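Local coordinates for tailspike protein (Siphovirus 9NA, PDB 3RIQ) that probably binds the lipopolysaccharide of Salmonella as the phage's receptor and cleaves its O-antigen chains as an endorhamnosidase, at residues N155-H160 with H175-S180; I191-H196 with T203-V208; C363-L368 with A389-G394; N370-V375 with Q393-Y398. One frame throughout, in Å; residues are numbered along the deposited sequence.

Contact 1: N155-H160 with H175-S180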
loop_
_atom_site.group_PDB
_atom_site.type_symbol
_atom_site.label_atom_id
_atom_site.label_comp_id
_atom_site.label_asym_id
_atom_site.label_seq_id
_atom_site.Cartn_x
_atom_site.Cartn_y
_atom_site.Cartn_z
ATOM N N ASN A 155 0.966 -1.124 31.539
ATOM C CA ASN A 155 1.558 -2.337 30.932
ATOM C C ASN A 155 0.678 -3.576 31.115
ATOM O O ASN A 155 1.100 -4.581 31.719
ATOM C CB ASN A 155 2.978 -2.630 31.440
ATOM C CG ASN A 155 3.688 -3.586 30.543
ATOM O OD1 ASN A 155 3.338 -3.702 29.355
ATOM N ND2 ASN A 155 4.664 -4.317 31.085
ATOM N N ILE A 156 -0.526 -3.504 30.582
ATOM C CA ILE A 156 -1.511 -4.618 30.639
ATOM C C ILE A 156 -1.827 -5.024 29.238
ATOM O O ILE A 156 -2.043 -4.161 28.358
ATOM C CB ILE A 156 -2.840 -4.199 31.353
ATOM C CG1 ILE A 156 -2.546 -3.389 32.634
ATOM C CG2 ILE A 156 -3.706 -5.450 31.579
ATOM C CD1 ILE A 156 -1.879 -4.169 33.779
ATOM N N ILE A 157 -1.866 -6.334 28.997
ATOM C CA ILE A 157 -2.267 -6.808 27.669
ATOM C C ILE A 157 -3.642 -7.450 27.754
ATOM O O ILE A 157 -3.858 -8.306 28.609
ATOM C CB ILE A 157 -1.202 -7.835 27.085
ATOM C CG1 ILE A 157 0.202 -7.193 27.028
ATOM C CG2 ILE A 157 -1.661 -8.358 25.699
ATOM C CD1 ILE A 157 1.291 -8.151 26.589
ATOM N N PHE A 158 -4.555 -7.031 26.876
ATOM C CA PHE A 158 -5.849 -7.691 26.703
ATOM C C PHE A 158 -5.794 -8.457 25.394
ATOM O O PHE A 158 -5.498 -7.855 24.359
ATOM C CB PHE A 158 -6.990 -6.640 26.621
ATOM C CG PHE A 158 -7.516 -6.192 27.958
ATOM C CD1 PHE A 158 -6.680 -5.563 28.886
ATOM C CD2 PHE A 158 -8.867 -6.343 28.256
ATOM C CE1 PHE A 158 -7.183 -5.161 30.170
ATOM C CE2 PHE A 158 -9.382 -5.932 29.513
ATOM C CZ PHE A 158 -8.518 -5.316 30.473
ATOM N N THR A 159 -6.125 -9.734 25.413
ATOM C CA THR A 159 -6.197 -10.500 24.187
ATOM C C THR A 159 -7.610 -10.937 23.842
ATOM O O THR A 159 -8.326 -11.484 24.642
ATOM C CB THR A 159 -5.231 -11.707 24.183
ATOM O OG1 THR A 159 -5.566 -12.671 25.205
ATOM C CG2 THR A 159 -3.823 -11.211 24.410
ATOM N N HIS A 160 -7.976 -10.671 22.603
ATOM C CA HIS A 160 -9.276 -11.082 22.069
ATOM C C HIS A 160 -10.477 -10.689 22.917
ATOM O O HIS A 160 -11.370 -11.498 23.171
ATOM C CB HIS A 160 -9.295 -12.591 21.775
ATOM C CG HIS A 160 -8.106 -13.074 20.995
ATOM N ND1 HIS A 160 -7.106 -13.859 21.546
ATOM C CD2 HIS A 160 -7.776 -12.900 19.695
ATOM C CE1 HIS A 160 -6.206 -14.141 20.615
ATOM N NE2 HIS A 160 -6.587 -13.562 19.483
ATOM N N HIS A 175 0.717 2.132 28.241
ATOM C CA HIS A 175 1.191 0.861 27.689
ATOM C C HIS A 175 0.144 -0.232 27.814
ATOM O O HIS A 175 0.464 -1.398 28.143
ATOM C CB HIS A 175 2.562 0.489 28.255
ATOM C CG HIS A 175 3.625 1.475 27.869
ATOM N ND1 HIS A 175 4.193 1.496 26.611
ATOM C CD2 HIS A 175 4.141 2.530 28.538
ATOM C CE1 HIS A 175 5.052 2.500 26.538
ATOM N NE2 HIS A 175 5.030 3.148 27.694
ATOM N N ILE A 176 -1.112 0.141 27.551
ATOM C CA ILE A 176 -2.161 -0.873 27.381
ATOM C C ILE A 176 -2.114 -1.358 25.929
ATOM O O ILE A 176 -2.196 -0.560 24.987
ATOM C CB ILE A 176 -3.568 -0.284 27.681
ATOM C CG1 ILE A 176 -3.599 0.348 29.098
ATOM C CG2 ILE A 176 -4.625 -1.359 27.475
ATOM C CD1 ILE A 176 -3.326 -0.615 30.233
ATOM N N LEU A 177 -1.985 -2.672 25.743
ATOM C CA LEU A 177 -2.086 -3.258 24.391
ATOM C C LEU A 177 -3.332 -4.094 24.310
ATOM O O LEU A 177 -3.483 -5.030 25.103
ATOM C CB LEU A 177 -0.851 -4.150 24.118
ATOM C CG LEU A 177 -0.931 -5.005 22.844
ATOM C CD1 LEU A 177 -1.025 -4.120 21.547
ATOM C CD2 LEU A 177 0.320 -5.896 22.781
ATOM N N VAL A 178 -4.243 -3.746 23.390
ATOM C CA VAL A 178 -5.445 -4.540 23.150
ATOM C C VAL A 178 -5.315 -5.238 21.807
ATOM O O VAL A 178 -5.285 -4.569 20.754
ATOM C CB VAL A 178 -6.728 -3.676 23.167
ATOM C CG1 VAL A 178 -7.974 -4.568 23.059
ATOM C CG2 VAL A 178 -6.763 -2.806 24.406
ATOM N N GLU A 179 -5.197 -6.561 21.836
ATOM C CA GLU A 179 -5.029 -7.333 20.602
ATOM C C GLU A 179 -6.346 -7.944 20.161
ATOM O O GLU A 179 -7.027 -8.609 20.946
ATOM C CB GLU A 179 -4.029 -8.467 20.787
ATOM C CG GLU A 179 -2.583 -7.927 20.935
ATOM C CD GLU A 179 -1.519 -9.018 21.084
ATOM O OE1 GLU A 179 -1.833 -10.122 21.602
ATOM O OE2 GLU A 179 -0.348 -8.738 20.742
ATOM N N SER A 180 -6.697 -7.693 18.900
ATOM C CA SER A 180 -7.776 -8.416 18.228
ATOM C C SER A 180 -9.134 -8.445 18.954
ATOM O O SER A 180 -9.687 -9.529 19.201
ATOM C CB SER A 180 -7.317 -9.842 17.892
ATOM O OG SER A 180 -8.349 -10.511 17.205
#
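F158 and H160 give their backbone N-H groups to the strand 176-179, and L177 and E179 give theirs back. F158 N reaches L177 O at 2.9 Å, and E179 N reaches F158 O at 2.9 Å with a nearly straight N-H...O angle of 173°. L177 N binds I156 O at 3.0 Å, and H160 N closes the ladder on E179 O at 2.8 Å. I156 N to H175 O is weak. The same carbonyls take CA-H...O contacts, as I156 O does from I176 CA at 3.4 Å.

I156 and I176 stand side by side on one face of the sheet, with F158 and V178. I156 CG1 meets I176 CD1 at 3.8 Å. On the other face T159 CG2 lies 3.6 Å from E179 OE1. The polar end of E179 has its partner in another chain: OE2 is hydrogen-bonded to H160 NE2 of the second subunit. H160 NE2 in turn binds E179 of the third subunit. With CG of H160 beside its backbone N (chi1 -48°), the ring turns back and its CD2 edge meets S180 OG, in the conformer given. N155 OD1 is taken by R182 of the second subunit. In-register parallel strands, apolar on apolar in the middle and with a corner just before each, mark successive rungs of the right-handed beta-helix of a trimeric tailspike.

Contact 2: I191-H196 with T203-V208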
loop_
_atom_site.group_PDB
_atom_site.type_symbol
_atom_site.label_atom_id
_atom_site.label_comp_id
_atom_site.label_asym_id
_atom_site.label_seq_id
_atom_site.Cartn_x
_atom_site.Cartn_y
_atom_site.Cartn_z
ATOM N N ILE A 191 -13.224 0.979 22.539
ATOM C CA ILE A 191 -12.086 1.038 23.440
ATOM C C ILE A 191 -11.723 2.488 23.610
ATOM O O ILE A 191 -11.511 3.189 22.598
ATOM C CB ILE A 191 -10.848 0.313 22.839
ATOM C CG1 ILE A 191 -11.139 -1.165 22.505
ATOM C CG2 ILE A 191 -9.638 0.466 23.793
ATOM C CD1 ILE A 191 -11.388 -2.008 23.594
ATOM N N THR A 192 -11.607 2.957 24.846
ATOM C CA THR A 192 -11.256 4.358 25.088
ATOM C C THR A 192 -10.047 4.453 25.988
ATOM O O THR A 192 -10.007 3.800 27.033
ATOM C CB THR A 192 -12.423 5.112 25.804
ATOM O OG1 THR A 192 -13.614 5.049 25.030
ATOM C CG2 THR A 192 -12.059 6.586 26.096
ATOM N N PHE A 193 -9.079 5.297 25.615
ATOM C CA PHE A 193 -7.928 5.589 26.483
ATOM C C PHE A 193 -8.114 7.004 27.009
ATOM O O PHE A 193 -7.925 7.997 26.270
ATOM C CB PHE A 193 -6.605 5.408 25.738
ATOM C CG PHE A 193 -6.449 4.047 25.141
ATOM C CD1 PHE A 193 -6.243 2.940 25.978
ATOM C CD2 PHE A 193 -6.520 3.859 23.748
ATOM C CE1 PHE A 193 -6.102 1.654 25.461
ATOM C CE2 PHE A 193 -6.354 2.558 23.210
ATOM C CZ PHE A 193 -6.146 1.470 24.073
ATOM N N GLU A 194 -8.578 7.103 28.265
ATOM C CA GLU A 194 -9.021 8.374 28.852
ATOM C C GLU A 194 -7.960 8.901 29.812
ATOM O O GLU A 194 -7.846 8.379 30.931
ATOM C CB GLU A 194 -10.325 8.109 29.614
ATOM C CG GLU A 194 -10.931 9.325 30.279
ATOM C CD GLU A 194 -12.080 8.942 31.178
ATOM O OE1 GLU A 194 -11.963 8.006 31.944
ATOM O OE2 GLU A 194 -13.131 9.576 31.128
ATOM N N ASN A 195 -7.181 9.913 29.391
ATOM C CA ASN A 195 -6.052 10.402 30.208
ATOM C C ASN A 195 -6.110 11.881 30.584
ATOM O O ASN A 195 -5.116 12.455 30.988
ATOM C CB ASN A 195 -4.703 10.055 29.541
ATOM C CG ASN A 195 -4.463 8.552 29.462
ATOM O OD1 ASN A 195 -5.044 7.880 28.632
ATOM N ND2 ASN A 195 -3.660 8.029 30.347
ATOM N N HIS A 196 -7.283 12.501 30.518
ATOM C CA HIS A 196 -7.330 13.935 30.804
ATOM C C HIS A 196 -7.386 14.309 32.297
ATOM O O HIS A 196 -7.353 15.485 32.606
ATOM C CB HIS A 196 -8.536 14.570 30.122
ATOM C CG HIS A 196 -9.821 14.100 30.719
ATOM N ND1 HIS A 196 -10.224 12.783 30.645
ATOM C CD2 HIS A 196 -10.757 14.747 31.447
ATOM C CE1 HIS A 196 -11.362 12.643 31.298
ATOM N NE2 HIS A 196 -11.714 13.827 31.787
ATOM N N THR A 203 0.447 7.256 27.186
ATOM C CA THR A 203 1.322 6.812 26.103
ATOM C C THR A 203 1.391 5.304 25.989
ATOM O O THR A 203 1.098 4.621 26.964
ATOM C CB THR A 203 2.728 7.443 26.194
ATOM O OG1 THR A 203 3.367 7.381 24.914
ATOM C CG2 THR A 203 3.591 6.725 27.236
ATOM N N GLY A 204 1.758 4.812 24.798
ATOM C CA GLY A 204 1.890 3.383 24.586
ATOM C C GLY A 204 0.579 2.622 24.479
ATOM O O GLY A 204 0.599 1.405 24.479
ATOM N N ASN A 205 -0.561 3.325 24.433
ATOM C CA ASN A 205 -1.874 2.697 24.454
ATOM C C ASN A 205 -2.265 2.440 23.008
ATOM O O ASN A 205 -2.260 3.366 22.150
ATOM C CB ASN A 205 -2.883 3.611 25.116
ATOM C CG ASN A 205 -2.592 3.800 26.590
ATOM O OD1 ASN A 205 -2.222 2.834 27.288
ATOM N ND2 ASN A 205 -2.857 5.012 27.089
ATOM N N LYS A 206 -2.544 1.188 22.699
ATOM C CA LYS A 206 -2.744 0.783 21.296
ATOM C C LYS A 206 -3.757 -0.349 21.136
ATOM O O LYS A 206 -3.899 -1.198 22.048
ATOM C CB LYS A 206 -1.405 0.420 20.658
ATOM C CG LYS A 206 -0.763 -0.818 21.098
ATOM C CD LYS A 206 0.619 -0.931 20.436
ATOM C CE LYS A 206 1.488 0.264 20.861
ATOM N NZ LYS A 206 2.838 0.243 20.323
ATOM N N VAL A 207 -4.439 -0.364 20.001
ATOM C CA VAL A 207 -5.268 -1.498 19.594
ATOM C C VAL A 207 -4.637 -2.054 18.322
ATOM O O VAL A 207 -4.329 -1.284 17.385
ATOM C CB VAL A 207 -6.714 -1.024 19.319
ATOM C CG1 VAL A 207 -7.639 -2.185 18.824
ATOM C CG2 VAL A 207 -7.305 -0.353 20.611
ATOM N N VAL A 208 -4.488 -3.383 18.245
ATOM C CA VAL A 208 -3.920 -4.040 17.042
ATOM C C VAL A 208 -4.768 -5.239 16.675
ATOM O O VAL A 208 -4.869 -6.174 17.476
ATOM C CB VAL A 208 -2.458 -4.528 17.326
ATOM C CG1 VAL A 208 -1.874 -5.232 16.082
ATOM C CG2 VAL A 208 -1.576 -3.353 17.799
#
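F193 lays one face of its ring on the CB of N205, and this is the tight part of the contact. N205 CB lies 3.6 Å from the ring centroid, 13° off the normal, so this is a CH-pi contact over the middle of the ring. The amide of N205 runs almost parallel to the ring, with 11° between the planes, and the two side chains run in opposite senses, one over the other. CG of F193 is anti to the carbonyl carbon (chi1 -56°), and the ring extends toward 205-207. Its edge at CE2 then meets V207 CG2 at 4.0 Å. The same methyl touches I191 CG2, also at 4.0 Å, and so packs against both residues.

The two segments run nearly antiparallel but are not paired as strands. Their closest CA atoms, those of F193 and N205, are 7.0 Å apart. They face each other across the interior of the right-handed beta-helix, where side chains from different walls interlock. I176, of the strand beside 206-208, also touches F193.

The contact is looser toward N195. N195 OD1 and N205 ND2 are 3.9 Å apart. Each amide has closer partners elsewhere. N195 OD1 takes a hydrogen bond from N225 ND2, while N205 OD1 accepts from I176 N. Both ND2 groups also give a bond to C173 O. Each segment also has an outward flank. On one, K206 NZ forms a salt bridge with D232 in the conformer given; on the other, E194 pairs with R149.

Contact 3: C363-L368 with A389-G394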
loop_
_atom_site.group_PDB
_atom_site.type_symbol
_atom_site.label_atom_id
_atom_site.label_comp_id
_atom_site.label_asym_id
_atom_site.label_seq_id
_atom_site.Cartn_x
_atom_site.Cartn_y
_atom_site.Cartn_z
ATOM N N CYS A 363 -16.452 8.583 -5.766
ATOM C CA CYS A 363 -17.852 8.867 -5.427
ATOM C C CYS A 363 -18.059 9.522 -4.052
ATOM O O CYS A 363 -18.923 9.051 -3.280
ATOM C CB CYS A 363 -18.702 7.589 -5.527
ATOM S SG CYS A 363 -20.515 7.877 -5.507
ATOM N N ALA A 364 -17.269 10.548 -3.722
ATOM C CA ALA A 364 -17.567 11.345 -2.528
ATOM C C ALA A 364 -18.705 12.326 -2.836
ATOM O O ALA A 364 -19.246 12.353 -3.968
ATOM C CB ALA A 364 -16.316 12.063 -2.014
ATOM N N ASN A 365 -19.102 13.127 -1.844
ATOM C CA ASN A 365 -20.261 14.008 -2.032
ATOM C C ASN A 365 -21.451 13.191 -2.554
ATOM O O ASN A 365 -22.212 13.642 -3.450
ATOM C CB ASN A 365 -19.894 15.196 -2.970
ATOM C CG ASN A 365 -21.052 16.183 -3.200
ATOM O OD1 ASN A 365 -21.826 16.530 -2.285
ATOM N ND2 ASN A 365 -21.158 16.653 -4.433
ATOM N N LYS A 366 -21.633 12.000 -1.971
ATOM C CA LYS A 366 -22.624 11.075 -2.489
ATOM C C LYS A 366 -24.021 11.668 -2.347
ATOM O O LYS A 366 -24.918 11.350 -3.144
ATOM C CB LYS A 366 -22.501 9.700 -1.798
ATOM C CG LYS A 366 -23.420 8.575 -2.347
ATOM C CD LYS A 366 -23.257 7.307 -1.480
ATOM C CE LYS A 366 -24.146 6.170 -1.953
ATOM N NZ LYS A 366 -24.103 4.969 -1.087
ATOM N N ASP A 367 -24.209 12.565 -1.388
ATOM C CA ASP A 367 -25.549 13.135 -1.232
ATOM C C ASP A 367 -25.807 14.436 -2.002
ATOM O O ASP A 367 -26.870 15.080 -1.829
ATOM C CB ASP A 367 -25.904 13.270 0.232
ATOM C CG ASP A 367 -26.135 11.927 0.889
ATOM O OD1 ASP A 367 -26.561 10.938 0.230
ATOM O OD2 ASP A 367 -25.910 11.866 2.077
ATOM N N LEU A 368 -24.867 14.810 -2.873
ATOM C CA LEU A 368 -25.090 15.927 -3.820
ATOM C C LEU A 368 -25.440 17.262 -3.124
ATOM O O LEU A 368 -26.365 17.976 -3.545
ATOM C CB LEU A 368 -26.155 15.554 -4.883
ATOM C CG LEU A 368 -25.909 14.258 -5.669
ATOM C CD1 LEU A 368 -27.074 13.962 -6.636
ATOM C CD2 LEU A 368 -24.568 14.306 -6.432
ATOM N N ALA A 389 -15.149 11.293 -9.439
ATOM C CA ALA A 389 -16.411 11.846 -8.977
ATOM C C ALA A 389 -17.527 11.277 -9.844
ATOM O O ALA A 389 -17.354 11.136 -11.065
ATOM C CB ALA A 389 -16.367 13.357 -9.101
ATOM N N TYR A 390 -18.667 10.964 -9.242
ATOM C CA TYR A 390 -19.840 10.482 -10.000
ATOM C C TYR A 390 -20.865 11.604 -10.141
ATOM O O TYR A 390 -22.062 11.363 -10.452
ATOM C CB TYR A 390 -20.462 9.273 -9.272
ATOM C CG TYR A 390 -19.661 7.961 -9.267
ATOM C CD1 TYR A 390 -18.322 7.900 -9.686
ATOM C CD2 TYR A 390 -20.227 6.784 -8.748
ATOM C CE1 TYR A 390 -17.609 6.702 -9.672
ATOM C CE2 TYR A 390 -19.494 5.580 -8.699
ATOM C CZ TYR A 390 -18.176 5.554 -9.155
ATOM O OH TYR A 390 -17.431 4.359 -9.108
ATOM N N THR A 391 -20.390 12.820 -9.893
ATOM C CA THR A 391 -21.159 14.046 -10.083
ATOM C C THR A 391 -20.245 15.153 -10.620
ATOM O O THR A 391 -19.008 15.127 -10.389
ATOM C CB THR A 391 -21.778 14.524 -8.745
ATOM O OG1 THR A 391 -22.531 15.745 -8.960
ATOM C CG2 THR A 391 -20.679 14.784 -7.702
ATOM N N THR A 392 -20.867 16.123 -11.306
ATOM C CA THR A 392 -20.179 17.339 -11.779
ATOM C C THR A 392 -20.141 18.458 -10.735
ATOM O O THR A 392 -19.497 19.481 -10.981
ATOM C CB THR A 392 -20.786 17.903 -13.112
ATOM O OG1 THR A 392 -22.163 18.219 -12.903
ATOM C CG2 THR A 392 -20.671 16.844 -14.219
ATOM N N GLN A 393 -20.816 18.289 -9.597
ATOM C CA GLN A 393 -20.776 19.308 -8.545
ATOM C C GLN A 393 -19.362 19.556 -8.035
ATOM O O GLN A 393 -18.561 18.606 -7.837
ATOM C CB GLN A 393 -21.621 18.911 -7.337
ATOM C CG GLN A 393 -23.102 18.913 -7.592
ATOM C CD GLN A 393 -23.929 18.749 -6.312
ATOM O OE1 GLN A 393 -23.439 18.264 -5.286
ATOM N NE2 GLN A 393 -25.201 19.145 -6.381
ATOM N N GLY A 394 -19.055 20.825 -7.804
ATOM C CA GLY A 394 -17.834 21.195 -7.069
ATOM C C GLY A 394 -16.531 20.887 -7.791
ATOM O O GLY A 394 -16.461 20.897 -9.053
HETATM O O HOH W 1 -19.474 11.469 -6.636
HETATM O O HOH W 2 -18.284 16.797 -5.783
#
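C363 places its CB over one face of the Y390 ring, offset toward the rim, where two loops on neighbouring rungs of the right-handed beta-helix meet. CB is 3.8 Å from the ring centroid, a CH-pi contact. In the conformer given, SG sits obliquely, 3.4 Å from Y390 CD2, a sulfur-aromatic contact.

N365 ND2 gives a hydrogen bond of 2.9 Å to Q393 OE1. It uses a lone pair in the carbonyl plane, and the N-H...O angle is 168°. N370 N, further along the loop, also donates to this oxygen. The amides of N365 and Q393 are nearly coplanar, though their side chains cross at about a right angle. Q393 NE2 adds a weak bond to L368 O. L368 CD2 lies alongside T391, 3.6 Å from its OG1.

The next shell sets these groups in place. A type I beta turn from N365 to L368, closed by L368 N on N365 O, brings both residues to the Q393 side chain. T391 forms an ST turn: its OG1 is anti to the backbone N (chi1 180°) and accepts from Q393 N at 3.1 Å. E341 and D319, on earlier rungs, form salt bridges with K366 NZ, and Y390 packs on R381 of the third subunit. One water donates to A364 O and accepts from Y390 N; another accepts from N365 ND2 and donates to Q393 O at 2.8 Å.

Contact 4: N370-V375 with Q393-Y398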
loop_
_atom_site.group_PDB
_atom_site.type_symbol
_atom_site.label_atom_id
_atom_site.label_comp_id
_atom_site.label_asym_id
_atom_site.label_seq_id
_atom_site.Cartn_x
_atom_site.Cartn_y
_atom_site.Cartn_z
ATOM N N ASN A 370 -23.239 19.727 -2.915
ATOM C CA ASN A 370 -22.304 20.714 -3.452
ATOM C C ASN A 370 -20.969 20.777 -2.743
ATOM O O ASN A 370 -20.307 21.820 -2.704
ATOM C CB ASN A 370 -22.948 22.102 -3.559
ATOM C CG ASN A 370 -23.316 22.436 -4.974
ATOM O OD1 ASN A 370 -22.511 22.232 -5.899
ATOM N ND2 ASN A 370 -24.526 22.948 -5.171
ATOM N N LEU A 371 -20.561 19.631 -2.224
ATOM C CA LEU A 371 -19.287 19.501 -1.544
ATOM C C LEU A 371 -18.218 18.980 -2.517
ATOM O O LEU A 371 -18.522 18.315 -3.476
ATOM C CB LEU A 371 -19.424 18.542 -0.340
ATOM C CG LEU A 371 -20.467 18.968 0.690
ATOM C CD1 LEU A 371 -20.479 17.908 1.802
ATOM C CD2 LEU A 371 -20.157 20.351 1.243
ATOM N N ASN A 372 -16.970 19.315 -2.236
ATOM C CA ASN A 372 -15.836 18.899 -3.058
ATOM C C ASN A 372 -15.337 17.484 -2.740
ATOM O O ASN A 372 -15.609 16.950 -1.668
ATOM C CB ASN A 372 -14.727 19.938 -2.908
ATOM C CG ASN A 372 -15.198 21.323 -3.263
ATOM O OD1 ASN A 372 -15.802 21.521 -4.312
ATOM N ND2 ASN A 372 -14.950 22.263 -2.411
ATOM N N GLN A 373 -14.650 16.850 -3.690
ATOM C CA GLN A 373 -14.144 15.493 -3.456
ATOM C C GLN A 373 -12.992 15.497 -2.470
ATOM O O GLN A 373 -12.996 14.712 -1.552
ATOM C CB GLN A 373 -13.716 14.800 -4.765
ATOM C CG GLN A 373 -14.853 14.761 -5.798
ATOM C CD GLN A 373 -15.908 13.736 -5.495
ATOM O OE1 GLN A 373 -15.608 12.560 -5.321
ATOM N NE2 GLN A 373 -17.156 14.169 -5.462
ATOM N N ILE A 374 -12.025 16.378 -2.677
ATOM C CA ILE A 374 -10.850 16.519 -1.818
ATOM C C ILE A 374 -10.725 18.001 -1.494
ATOM O O ILE A 374 -10.820 18.856 -2.392
ATOM C CB ILE A 374 -9.580 16.005 -2.529
ATOM C CG1 ILE A 374 -9.651 14.487 -2.698
ATOM C CG2 ILE A 374 -8.278 16.357 -1.729
ATOM C CD1 ILE A 374 -8.438 13.862 -3.407
ATOM N N VAL A 375 -10.573 18.296 -0.210
ATOM C CA VAL A 375 -10.385 19.670 0.274
ATOM C C VAL A 375 -9.148 19.761 1.144
ATOM O O VAL A 375 -8.943 18.899 2.028
ATOM C CB VAL A 375 -11.591 20.145 1.147
ATOM C CG1 VAL A 375 -11.294 21.512 1.777
ATOM C CG2 VAL A 375 -12.884 20.193 0.309
ATOM N N GLN A 393 -20.816 18.289 -9.597
ATOM C CA GLN A 393 -20.776 19.308 -8.545
ATOM C C GLN A 393 -19.362 19.556 -8.035
ATOM O O GLN A 393 -18.561 18.606 -7.837
ATOM C CB GLN A 393 -21.621 18.911 -7.337
ATOM C CG GLN A 393 -23.102 18.913 -7.592
ATOM C CD GLN A 393 -23.929 18.749 -6.312
ATOM O OE1 GLN A 393 -23.439 18.264 -5.286
ATOM N NE2 GLN A 393 -25.201 19.145 -6.381
ATOM N N GLY A 394 -19.055 20.825 -7.804
ATOM C CA GLY A 394 -17.834 21.195 -7.069
ATOM C C GLY A 394 -16.531 20.887 -7.791
ATOM O O GLY A 394 -16.461 20.897 -9.053
ATOM N N TYR A 395 -15.490 20.647 -6.994
ATOM C CA TYR A 395 -14.126 20.427 -7.507
ATOM C C TYR A 395 -13.678 19.005 -7.176
ATOM O O TYR A 395 -14.065 18.442 -6.147
ATOM C CB TYR A 395 -13.166 21.359 -6.769
ATOM C CG TYR A 395 -13.312 22.820 -7.187
ATOM C CD1 TYR A 395 -12.409 23.406 -8.053
ATOM C CD2 TYR A 395 -14.367 23.596 -6.708
ATOM C CE1 TYR A 395 -12.561 24.752 -8.453
ATOM C CE2 TYR A 395 -14.523 24.932 -7.067
ATOM C CZ TYR A 395 -13.619 25.504 -7.939
ATOM O OH TYR A 395 -13.800 26.823 -8.293
ATOM N N ALA A 396 -12.822 18.459 -8.030
ATOM C CA ALA A 396 -12.092 17.240 -7.675
ATOM C C ALA A 396 -11.082 17.503 -6.554
ATOM O O ALA A 396 -11.006 16.730 -5.578
ATOM C CB ALA A 396 -11.379 16.673 -8.902
ATOM N N VAL A 397 -10.306 18.586 -6.707
ATOM C CA VAL A 397 -9.355 19.023 -5.692
ATOM C C VAL A 397 -9.540 20.505 -5.442
ATOM O O VAL A 397 -9.270 21.347 -6.337
ATOM C CB VAL A 397 -7.881 18.731 -6.078
ATOM C CG1 VAL A 397 -6.926 19.184 -4.968
ATOM C CG2 VAL A 397 -7.687 17.217 -6.341
ATOM N N TYR A 398 -9.960 20.828 -4.212
ATOM C CA TYR A 398 -10.122 22.220 -3.809
ATOM C C TYR A 398 -9.097 22.466 -2.706
ATOM O O TYR A 398 -9.299 22.102 -1.543
ATOM C CB TYR A 398 -11.550 22.506 -3.328
ATOM C CG TYR A 398 -11.793 23.977 -3.054
ATOM C CD1 TYR A 398 -12.210 24.817 -4.074
ATOM C CD2 TYR A 398 -11.599 24.536 -1.776
ATOM C CE1 TYR A 398 -12.434 26.173 -3.842
ATOM C CE2 TYR A 398 -11.817 25.880 -1.543
ATOM C CZ TYR A 398 -12.221 26.696 -2.588
ATOM O OH TYR A 398 -12.456 28.044 -2.390
HETATM O O HOH W 3 -20.964 22.914 -7.923
HETATM O O HOH W 2 -18.284 16.797 -5.783
#
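Q393 OE1 takes two N-H groups from the loop at 365-370: N370 N gives it a hydrogen bond of 2.8 Å, and N365 ND2 gives it another. The N370 donor stands above the carbonyl plane, 49° out of it. The amide of N370 is stacked on that of Q393, with 12° between the planes, and its OD1 reaches G394 N through a water.

N372 is the second polar link. With CG beside the backbone N (chi1 -56°), its amide swings across to the other rung, where OD1 accepts from Y395 N at 2.8 Å. The same oxygen lies at the edge of the Y395 ring, in its plane. ND2 turns toward Y398 and comes to 3.5 Å from its CB.

The water on Q393 O also donates to L371 O and accepts from Q373 NE2. Q373 OE1 is bound by A364 N. Backbone pairing takes over further on: Q373 N binds Y395 O at 3.0 Å and Y398 N binds I374 O at 2.8 Å. I374 points inward onto I359 and I385 of strands 355-362 and 381-388. Side-chain bonds between stacked turns, running on into the parallel pairing of 374-376 with 397-399, join successive rungs of the right-handed beta-helix.

All four contacts belong to the same beta-helix, but they sample different parts of it. Contacts 1 and 2 are buried and adjoin, their centres about 10 Å apart, because strands 176-179 and 206-208 are neighbours. Contact 1 is strand pairing, with its polar side-chain ends used between subunits. Contact 2 is mainly side-chain packing across the interior, and no other chain touches it. Contacts 3 and 4, also adjoining with centres about 8 Å apart, share Q393, G394 and a water. Contact 3 is a surface joint of loops, rich in amides and water. Contact 4 carries the chain from such loops into paired strands. Contacts 1 and 3 lie about 41 Å apart between centres.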